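Local coordinates for protein antistasin (Haementeria officinalis, PDB 1SKZ) that inhibits blood coagulation factor Xa as a disulfide-rich serine protease inhibitor of the antistasin family and probably binds heparin, at residues S29-R34 and G47-K52; G40-R45 and K52-P57; S65-G70 and N78-K83. One frame throughout, in Å; residues are numbered along the deposited sequence.

Interaction 1 of 3, residues S29-R34 and G47-K52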
loop_
_atom_site.group_PDB
_atom_site.type_symbol
_atom_site.label_atom_id
_atom_site.label_comp_id
_atom_site.label_asym_id
_atom_site.label_seq_id
_atom_site.Cartn_x
_atom_site.Cartn_y
_atom_site.Cartn_z
ATOM N N SER A 29 -8.210 7.217 3.397
ATOM C CA SER A 29 -8.221 7.074 4.849
ATOM C C SER A 29 -7.017 7.738 5.503
ATOM O O SER A 29 -7.045 8.085 6.699
ATOM C CB SER A 29 -8.251 5.600 5.232
ATOM O OG SER A 29 -9.384 4.992 4.668
ATOM N N GLY A 30 -5.935 7.857 4.742
ATOM C CA GLY A 30 -4.688 8.279 5.350
ATOM C C GLY A 30 -3.811 7.128 5.849
ATOM O O GLY A 30 -4.263 5.980 6.039
ATOM N N VAL A 31 -2.533 7.451 6.015
ATOM C CA VAL A 31 -1.509 6.507 6.436
ATOM C C VAL A 31 -1.668 6.266 7.952
ATOM O O VAL A 31 -1.835 7.210 8.719
ATOM C CB VAL A 31 -0.109 7.099 6.104
ATOM C CG1 VAL A 31 1.005 6.201 6.610
ATOM C CG2 VAL A 31 -0.002 7.325 4.605
ATOM N N ARG A 32 -1.719 5.007 8.374
ATOM C CA ARG A 32 -1.998 4.753 9.788
ATOM C C ARG A 32 -0.676 4.627 10.514
ATOM O O ARG A 32 -0.512 3.740 11.329
ATOM C CB ARG A 32 -2.809 3.457 10.014
ATOM C CG ARG A 32 -4.208 3.411 9.430
ATOM C CD ARG A 32 -4.082 3.173 7.941
ATOM N NE ARG A 32 -5.194 2.474 7.288
ATOM C CZ ARG A 32 -6.418 2.974 7.106
ATOM N NH1 ARG A 32 -6.900 3.916 7.931
ATOM N NH2 ARG A 32 -7.232 2.380 6.242
ATOM N N CYS A 33 0.303 5.450 10.150
ATOM C CA CYS A 33 1.603 5.419 10.793
ATOM C C CYS A 33 2.296 6.765 10.631
ATOM O O CYS A 33 1.851 7.635 9.850
ATOM C CB CYS A 33 2.472 4.339 10.171
ATOM S SG CYS A 33 3.149 4.805 8.534
ATOM N N ARG A 34 3.481 6.835 11.232
ATOM C CA ARG A 34 4.348 8.003 11.202
ATOM C C ARG A 34 5.764 7.605 10.785
ATOM O O ARG A 34 6.733 8.269 11.156
ATOM C CB ARG A 34 4.404 8.657 12.596
ATOM C CG ARG A 34 3.084 9.244 13.080
ATOM C CD ARG A 34 3.272 9.848 14.456
ATOM N NE ARG A 34 2.030 9.906 15.231
ATOM C CZ ARG A 34 1.910 10.516 16.411
ATOM N NH1 ARG A 34 2.930 11.208 16.917
ATOM N NH2 ARG A 34 0.752 10.481 17.056
ATOM N N GLY A 47 -5.129 5.660 -5.920
ATOM C CA GLY A 47 -4.614 6.960 -5.522
ATOM C C GLY A 47 -4.456 7.306 -4.051
ATOM O O GLY A 47 -4.160 8.463 -3.716
ATOM N N CYS A 48 -4.591 6.316 -3.168
ATOM C CA CYS A 48 -4.374 6.514 -1.728
ATOM C C CYS A 48 -3.032 5.981 -1.176
ATOM O O CYS A 48 -2.637 4.841 -1.439
ATOM C CB CYS A 48 -5.533 5.877 -0.932
ATOM S SG CYS A 48 -7.166 6.566 -1.336
ATOM N N GLU A 49 -2.351 6.827 -0.402
ATOM C CA GLU A 49 -1.142 6.444 0.353
ATOM C C GLU A 49 -1.405 5.375 1.422
ATOM O O GLU A 49 -2.473 5.348 2.064
ATOM C CB GLU A 49 -0.501 7.679 1.022
ATOM C CG GLU A 49 0.282 8.532 0.044
ATOM C CD GLU A 49 0.978 9.718 0.677
ATOM O OE1 GLU A 49 0.518 10.162 1.729
ATOM O OE2 GLU A 49 1.983 10.217 0.104
ATOM N N PHE A 50 -0.428 4.503 1.605
ATOM C CA PHE A 50 -0.475 3.560 2.690
ATOM C C PHE A 50 0.925 3.471 3.232
ATOM O O PHE A 50 1.877 3.905 2.558
ATOM C CB PHE A 50 -0.980 2.205 2.196
ATOM C CG PHE A 50 -2.398 2.246 1.773
ATOM C CD1 PHE A 50 -3.400 2.504 2.719
ATOM C CD2 PHE A 50 -2.730 2.256 0.408
ATOM C CE1 PHE A 50 -4.717 2.796 2.314
ATOM C CE2 PHE A 50 -4.029 2.532 -0.017
ATOM C CZ PHE A 50 -5.032 2.805 0.931
ATOM N N CYS A 51 1.051 2.865 4.425
ATOM C CA CYS A 51 2.311 2.889 5.172
ATOM C C CYS A 51 3.319 1.844 4.689
ATOM O O CYS A 51 3.678 0.903 5.418
ATOM C CB CYS A 51 2.056 2.700 6.680
ATOM S SG CYS A 51 3.554 3.013 7.651
ATOM N N LYS A 52 3.831 2.049 3.485
ATOM C CA LYS A 52 4.961 1.287 2.964
ATOM C C LYS A 52 5.770 2.328 2.178
ATOM O O LYS A 52 5.188 3.044 1.347
ATOM C CB LYS A 52 4.453 0.189 1.995
ATOM C CG LYS A 52 5.573 -0.724 1.419
ATOM C CD LYS A 52 5.030 -1.911 0.596
ATOM C CE LYS A 52 5.985 -3.106 0.673
ATOM N NZ LYS A 52 5.736 -3.858 2.021
HETATM O O HOH W 1 -4.359 7.496 2.470
HETATM O O HOH W 2 -1.574 2.488 6.121
#

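Interaction 2 of 3, residues G40-R45 and K52-P57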
loop_
_atom_site.group_PDB
_atom_site.type_symbol
_atom_site.label_atom_id
_atom_site.label_comp_id
_atom_site.label_asym_id
_atom_site.label_seq_id
_atom_site.Cartn_x
_atom_site.Cartn_y
_atom_site.Cartn_z
ATOM N N GLY A 40 8.864 9.001 0.151
ATOM C CA GLY A 40 7.417 8.994 0.311
ATOM C C GLY A 40 6.749 7.617 0.406
ATOM O O GLY A 40 7.363 6.585 0.232
ATOM N N PHE A 41 5.448 7.638 0.623
ATOM C CA PHE A 41 4.609 6.451 0.743
ATOM C C PHE A 41 4.136 5.957 -0.602
ATOM O O PHE A 41 3.908 6.733 -1.509
ATOM C CB PHE A 41 3.374 6.772 1.598
ATOM C CG PHE A 41 3.689 7.041 3.045
ATOM C CD1 PHE A 41 4.256 6.045 3.854
ATOM C CD2 PHE A 41 3.427 8.291 3.610
ATOM C CE1 PHE A 41 4.562 6.271 5.179
ATOM C CE2 PHE A 41 3.739 8.528 4.968
ATOM C CZ PHE A 41 4.317 7.487 5.752
ATOM N N GLN A 42 4.042 4.644 -0.737
ATOM C CA GLN A 42 3.400 4.007 -1.876
ATOM C C GLN A 42 1.934 4.343 -1.915
ATOM O O GLN A 42 1.350 4.732 -0.908
ATOM C CB GLN A 42 3.593 2.484 -1.815
ATOM C CG GLN A 42 5.064 2.159 -1.889
ATOM C CD GLN A 42 5.350 0.727 -2.259
ATOM O OE1 GLN A 42 4.594 0.090 -3.010
ATOM N NE2 GLN A 42 6.444 0.190 -1.707
ATOM N N ARG A 43 1.350 4.272 -3.094
ATOM C CA ARG A 43 -0.078 4.491 -3.201
ATOM C C ARG A 43 -0.720 3.268 -3.822
ATOM O O ARG A 43 -0.101 2.573 -4.632
ATOM C CB ARG A 43 -0.375 5.749 -4.048
ATOM C CG ARG A 43 0.066 7.054 -3.358
ATOM C CD ARG A 43 -0.550 8.259 -4.013
ATOM N NE ARG A 43 -0.095 9.525 -3.439
ATOM C CZ ARG A 43 -0.870 10.342 -2.739
ATOM N NH1 ARG A 43 -2.160 10.068 -2.557
ATOM N NH2 ARG A 43 -0.338 11.428 -2.217
ATOM N N SER A 44 -1.981 3.022 -3.476
ATOM C CA SER A 44 -2.818 2.148 -4.292
ATOM C C SER A 44 -2.992 2.732 -5.694
ATOM O O SER A 44 -2.763 3.932 -5.934
ATOM C CB SER A 44 -4.191 1.947 -3.633
ATOM O OG SER A 44 -4.871 3.180 -3.526
ATOM N N ARG A 45 -3.314 1.859 -6.642
ATOM C CA ARG A 45 -3.484 2.290 -8.037
ATOM C C ARG A 45 -4.685 3.246 -8.169
ATOM O O ARG A 45 -4.834 3.902 -9.211
ATOM C CB ARG A 45 -3.691 1.096 -8.961
ATOM C CG ARG A 45 -4.906 0.232 -8.631
ATOM C CD ARG A 45 -5.261 -0.579 -9.839
ATOM N NE ARG A 45 -4.417 -1.762 -9.999
ATOM C CZ ARG A 45 -4.275 -2.433 -11.134
ATOM N NH1 ARG A 45 -5.330 -2.542 -11.928
ATOM N NH2 ARG A 45 -3.367 -3.410 -11.207
ATOM N N LYS A 52 3.831 2.049 3.485
ATOM C CA LYS A 52 4.961 1.287 2.964
ATOM C C LYS A 52 5.770 2.328 2.178
ATOM O O LYS A 52 5.188 3.044 1.347
ATOM C CB LYS A 52 4.453 0.189 1.995
ATOM C CG LYS A 52 5.573 -0.724 1.419
ATOM C CD LYS A 52 5.030 -1.911 0.596
ATOM C CE LYS A 52 5.985 -3.106 0.673
ATOM N NZ LYS A 52 5.736 -3.858 2.021
ATOM N N CYS A 53 7.092 2.343 2.340
ATOM C CA CYS A 53 7.942 3.282 1.594
ATOM C C CYS A 53 8.182 2.898 0.127
ATOM O O CYS A 53 8.279 1.715 -0.213
ATOM C CB CYS A 53 9.275 3.444 2.300
ATOM S SG CYS A 53 9.137 3.944 4.043
ATOM N N ARG A 54 8.087 3.898 -0.752
ATOM C CA ARG A 54 8.489 3.781 -2.153
ATOM C C ARG A 54 9.948 3.387 -2.238
ATOM O O ARG A 54 10.789 3.927 -1.513
ATOM C CB ARG A 54 8.360 5.141 -2.853
ATOM C CG ARG A 54 6.979 5.511 -3.300
ATOM C CD ARG A 54 7.054 6.749 -4.157
ATOM N NE ARG A 54 5.770 7.413 -4.075
ATOM C CZ ARG A 54 4.784 7.206 -4.945
ATOM N NH1 ARG A 54 5.078 6.650 -6.124
ATOM N NH2 ARG A 54 3.565 7.707 -4.713
ATOM N N LEU A 55 10.282 2.605 -3.253
ATOM C CA LEU A 55 11.673 2.247 -3.450
ATOM C C LEU A 55 12.444 3.307 -4.262
ATOM O O LEU A 55 13.606 3.545 -3.991
ATOM C CB LEU A 55 11.767 0.839 -4.084
ATOM C CG LEU A 55 11.214 -0.418 -3.345
ATOM C CD1 LEU A 55 11.624 -0.444 -1.895
ATOM C CD2 LEU A 55 9.688 -0.433 -3.414
ATOM N N GLU A 56 11.748 4.101 -5.067
ATOM C CA GLU A 56 12.377 5.170 -5.851
ATOM C C GLU A 56 11.458 6.400 -5.856
ATOM O O GLU A 56 10.306 6.306 -5.436
ATOM C CB GLU A 56 12.615 4.709 -7.288
ATOM C CG GLU A 56 13.299 3.338 -7.434
ATOM C CD GLU A 56 14.814 3.376 -7.216
ATOM O OE1 GLU A 56 15.497 4.147 -7.920
ATOM O OE2 GLU A 56 15.338 2.571 -6.403
ATOM N N PRO A 57 11.982 7.595 -6.210
ATOM C CA PRO A 57 11.082 8.770 -6.167
ATOM C C PRO A 57 9.987 8.790 -7.267
ATOM O O PRO A 57 10.094 8.083 -8.275
ATOM C CB PRO A 57 12.047 9.974 -6.268
ATOM C CG PRO A 57 13.327 9.430 -6.859
ATOM C CD PRO A 57 13.398 7.979 -6.403
HETATM O O HOH W 3 3.154 9.094 -2.140
#

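Interaction 3 of 3, residues S65-G70 and N78-K83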
loop_
_atom_site.group_PDB
_atom_site.type_symbol
_atom_site.label_atom_id
_atom_site.label_comp_id
_atom_site.label_asym_id
_atom_site.label_seq_id
_atom_site.Cartn_x
_atom_site.Cartn_y
_atom_site.Cartn_z
ATOM N N SER A 65 2.535 18.833 -22.561
ATOM C CA SER A 65 3.489 19.268 -23.570
ATOM C C SER A 65 4.630 18.267 -23.670
ATOM O O SER A 65 5.124 18.020 -24.782
ATOM C CB SER A 65 4.021 20.684 -23.242
ATOM O OG SER A 65 5.000 20.672 -22.210
ATOM N N GLU A 66 4.936 17.575 -22.558
ATOM C CA GLU A 66 5.991 16.549 -22.568
ATOM C C GLU A 66 5.541 15.297 -23.302
ATOM O O GLU A 66 6.343 14.428 -23.580
ATOM C CB GLU A 66 6.398 16.098 -21.152
ATOM C CG GLU A 66 6.844 17.152 -20.124
ATOM C CD GLU A 66 6.715 16.625 -18.688
ATOM O OE1 GLU A 66 6.025 15.615 -18.480
ATOM O OE2 GLU A 66 7.243 17.245 -17.749
ATOM N N CYS A 67 4.237 15.133 -23.452
ATOM C CA CYS A 67 3.693 13.848 -23.797
ATOM C C CYS A 67 3.745 13.503 -25.271
ATOM O O CYS A 67 3.508 14.348 -26.123
ATOM C CB CYS A 67 2.275 13.769 -23.292
ATOM S SG CYS A 67 2.131 13.523 -21.494
ATOM N N PRO A 68 3.971 12.219 -25.597
ATOM C CA PRO A 68 3.667 11.689 -26.932
ATOM C C PRO A 68 2.250 11.988 -27.425
ATOM O O PRO A 68 1.311 12.108 -26.650
ATOM C CB PRO A 68 3.869 10.178 -26.778
ATOM C CG PRO A 68 4.779 10.035 -25.618
ATOM C CD PRO A 68 4.588 11.206 -24.719
ATOM N N GLU A 69 2.088 11.905 -28.733
ATOM C CA GLU A 69 0.782 11.906 -29.351
ATOM C C GLU A 69 -0.136 10.854 -28.710
ATOM O O GLU A 69 0.284 9.720 -28.487
ATOM C CB GLU A 69 0.952 11.625 -30.848
ATOM C CG GLU A 69 -0.309 11.745 -31.666
ATOM C CD GLU A 69 -0.042 11.565 -33.149
ATOM O OE1 GLU A 69 1.052 11.056 -33.524
ATOM O OE2 GLU A 69 -0.936 11.928 -33.950
ATOM N N GLY A 70 -1.364 11.268 -28.377
ATOM C CA GLY A 70 -2.415 10.352 -27.947
ATOM C C GLY A 70 -2.319 9.950 -26.486
ATOM O O GLY A 70 -3.139 9.147 -26.018
ATOM N N ASN A 78 3.038 10.563 -12.693
ATOM C CA ASN A 78 3.541 11.781 -13.358
ATOM C C ASN A 78 4.363 11.468 -14.605
ATOM O O ASN A 78 5.304 12.194 -14.945
ATOM C CB ASN A 78 4.375 12.638 -12.391
ATOM C CG ASN A 78 3.520 13.528 -11.527
ATOM O OD1 ASN A 78 2.324 13.682 -11.752
ATOM N ND2 ASN A 78 4.125 14.124 -10.521
ATOM N N LYS A 79 3.984 10.402 -15.305
ATOM C CA LYS A 79 4.557 10.096 -16.617
ATOM C C LYS A 79 3.402 10.034 -17.592
ATOM O O LYS A 79 2.243 9.987 -17.176
ATOM C CB LYS A 79 5.301 8.747 -16.608
ATOM C CG LYS A 79 6.471 8.736 -15.680
ATOM C CD LYS A 79 7.166 7.379 -15.664
ATOM C CE LYS A 79 8.619 7.544 -15.164
ATOM N NZ LYS A 79 9.341 6.232 -14.927
ATOM N N CYS A 80 3.724 10.026 -18.881
ATOM C CA CYS A 80 2.725 10.119 -19.925
ATOM C C CYS A 80 2.171 8.751 -20.221
ATOM O O CYS A 80 2.290 8.233 -21.330
ATOM C CB CYS A 80 3.337 10.788 -21.182
ATOM S SG CYS A 80 3.795 12.541 -20.910
ATOM N N ASP A 81 1.526 8.169 -19.216
ATOM C CA ASP A 81 1.159 6.751 -19.233
ATOM C C ASP A 81 -0.225 6.466 -19.805
ATOM O O ASP A 81 -0.515 5.340 -20.193
ATOM C CB ASP A 81 1.254 6.181 -17.808
ATOM C CG ASP A 81 2.691 5.846 -17.394
ATOM O OD1 ASP A 81 3.529 5.482 -18.248
ATOM O OD2 ASP A 81 2.997 5.964 -16.192
ATOM N N CYS A 82 -1.122 7.446 -19.747
ATOM C CA CYS A 82 -2.521 7.221 -20.081
ATOM C C CYS A 82 -2.890 7.627 -21.493
ATOM O O CYS A 82 -2.445 8.656 -21.995
ATOM C CB CYS A 82 -3.434 7.953 -19.107
ATOM S SG CYS A 82 -3.074 7.634 -17.358
ATOM N N LYS A 83 -3.668 6.777 -22.150
ATOM C CA LYS A 83 -4.324 7.152 -23.389
ATOM C C LYS A 83 -5.235 8.348 -23.105
ATOM O O LYS A 83 -6.092 8.275 -22.198
ATOM C CB LYS A 83 -5.184 6.007 -23.874
ATOM C CG LYS A 83 -4.453 4.931 -24.620
ATOM C CD LYS A 83 -5.454 4.210 -25.499
ATOM C CE LYS A 83 -5.069 2.784 -25.709
ATOM N NZ LYS A 83 -4.034 2.771 -26.743
#

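Interaction 1 of 3, residues S29-R34 and G47-K52
The two methyls of Val-31 reach two side chains of 47-52, those of Glu-49 and Cys-51, while two residues further on Cys-33 is joined covalently to Cys-51. The valine and Glu-49 side chains run at a slant to each other, and CG2 of Val-31 rests on CB of Glu-49 at 3.6 Å. The other methyl, CG1, lies anti to the backbone N (chi1 176°) and is thereby turned to CB of Cys-51, 3.7 Å away. That CB also bears the sulfur of the disulfide, so the methyl packs against the bridge. The SG-SG bond between Cys-33 and Cys-51 is 2.0 Å long and twisted to a chi3 of 95°, close to the relaxed right angle. The ring of Phe-41 packs on Val-31 and Cys-33. No hydrogen bond passes directly between the segments. One water donates to Glu-49 O at 2.9 Å and accepts weakly from Gly-30 N; a second accepts from Cys-51 N at 3.1 Å and, weakly, from Arg-32 N. Covalent and apolar contacts, with water in place of strand pairing, therefore tie down the chain just before the reactive bond Arg-34–Val-35.

Interaction 2 of 3, residues G40-R45 and K52-P57
Two nearly straight backbone bonds, Arg-54 N to Gly-40 O at 3.0 Å and Gln-42 N to Lys-52 O at 2.9 Å, bracket the antiparallel non-hydrogen-bonded pair Phe-41 and Cys-53. A third hydrogen bond comes from a side chain. With chi1 at -62° and the chain extended beyond CG, Gln-42 carries NE2 to within 2.8 Å of Cys-53 O; the carbonyl oxygen lies in the amide plane, but the donor stands well above the carbonyl plane. Aliphatic carbons pack against this amide: the Lys-52 side chain runs alongside Gln-42, pointing the same way, with CG 3.4 Å from NE2, and Leu-55 CD2 approaches the same nitrogen at 3.7 Å. Lys-52 NZ itself bonds Arg-43 O of the second subunit. Were Gln-42 replaced by an alanine, Cys-53 O would probably lose this donor and the Lys-52 methylenes this flat neighbour. A water bridges the segments, donating to Phe-41 O at 2.6 Å and accepting from Arg-54 NH2 at the guanidinium edge. Arg-43 NE lies 4.3 Å from that NH2, a like-charged approach, while Arg-43 NH1 bonds Gly-47 O and Cys-19 O. Three N-H to carbonyl bonds thus fasten the chain after the corner at Lys-52 to strand 41-43.

Interaction 3 of 3, residues S65-G70 and N78-K83
The Cys-67–Cys-80 disulfide links the approaches to the small antiparallel sheet of strands 71-72 and 82-83, in the cysteine-rich second half of antistasin. Both SG atoms sit anti to their own carbonyl carbons (chi1 -75° in Cys-67 and -66° in Cys-80), and the 2.0 Å SG-SG bond has a chi3 of -86°, of opposite sign to that of the Cys-33–Cys-51 bridge. Cys-80 is the centre of an inverse gamma turn, closed by a weak 2.8 Å bond from Asp-81 N to Lys-79 O, and its side chain is directed at the 65-70 segment. CD of Pro-68 comes against it there, 3.8 Å from Cys-80 CB. Glu-66 brings CB to 4.4 Å from Cys-80 SG, while its carboxylate forms a salt bridge with Lys-59. Beyond the turn Asp-81 and Cys-82 form a classic beta bulge opposite Met-72, and Cys-82 has its own disulfide to Cys-103. At the far end, where Gly-70 is also hydrogen-bonded by its backbone to Ile-84, the segments meet without side chains: Lys-83 CA makes a CA-H...O contact with Gly-70 O, 3.5 Å from carbon to oxygen.

How the interactions relate
Along the chain from the N terminus, 29-34 comes first, followed by 40-45, 47-52 and 52-57, so interactions 1 and 2 cross rather than nest. Interaction 1 closes a 12-residue loop that opens at the reactive bond and contains strand 41-43; interaction 2 closes the shorter turn bearing strand 49-50, and the two share Lys-52. They also touch through the two strands, where Phe-50 N approaches Gln-42 O, and both face the second subunit. Interaction 3 follows in series after 52-57, closing a seven-residue loop that includes strand 71-72 and joining the chain before that strand to the run into strand 82-83. It touches neither: its nearest atoms stay about 7 Å from interaction 2, and its centre lies about 27 Å from that of interaction 1.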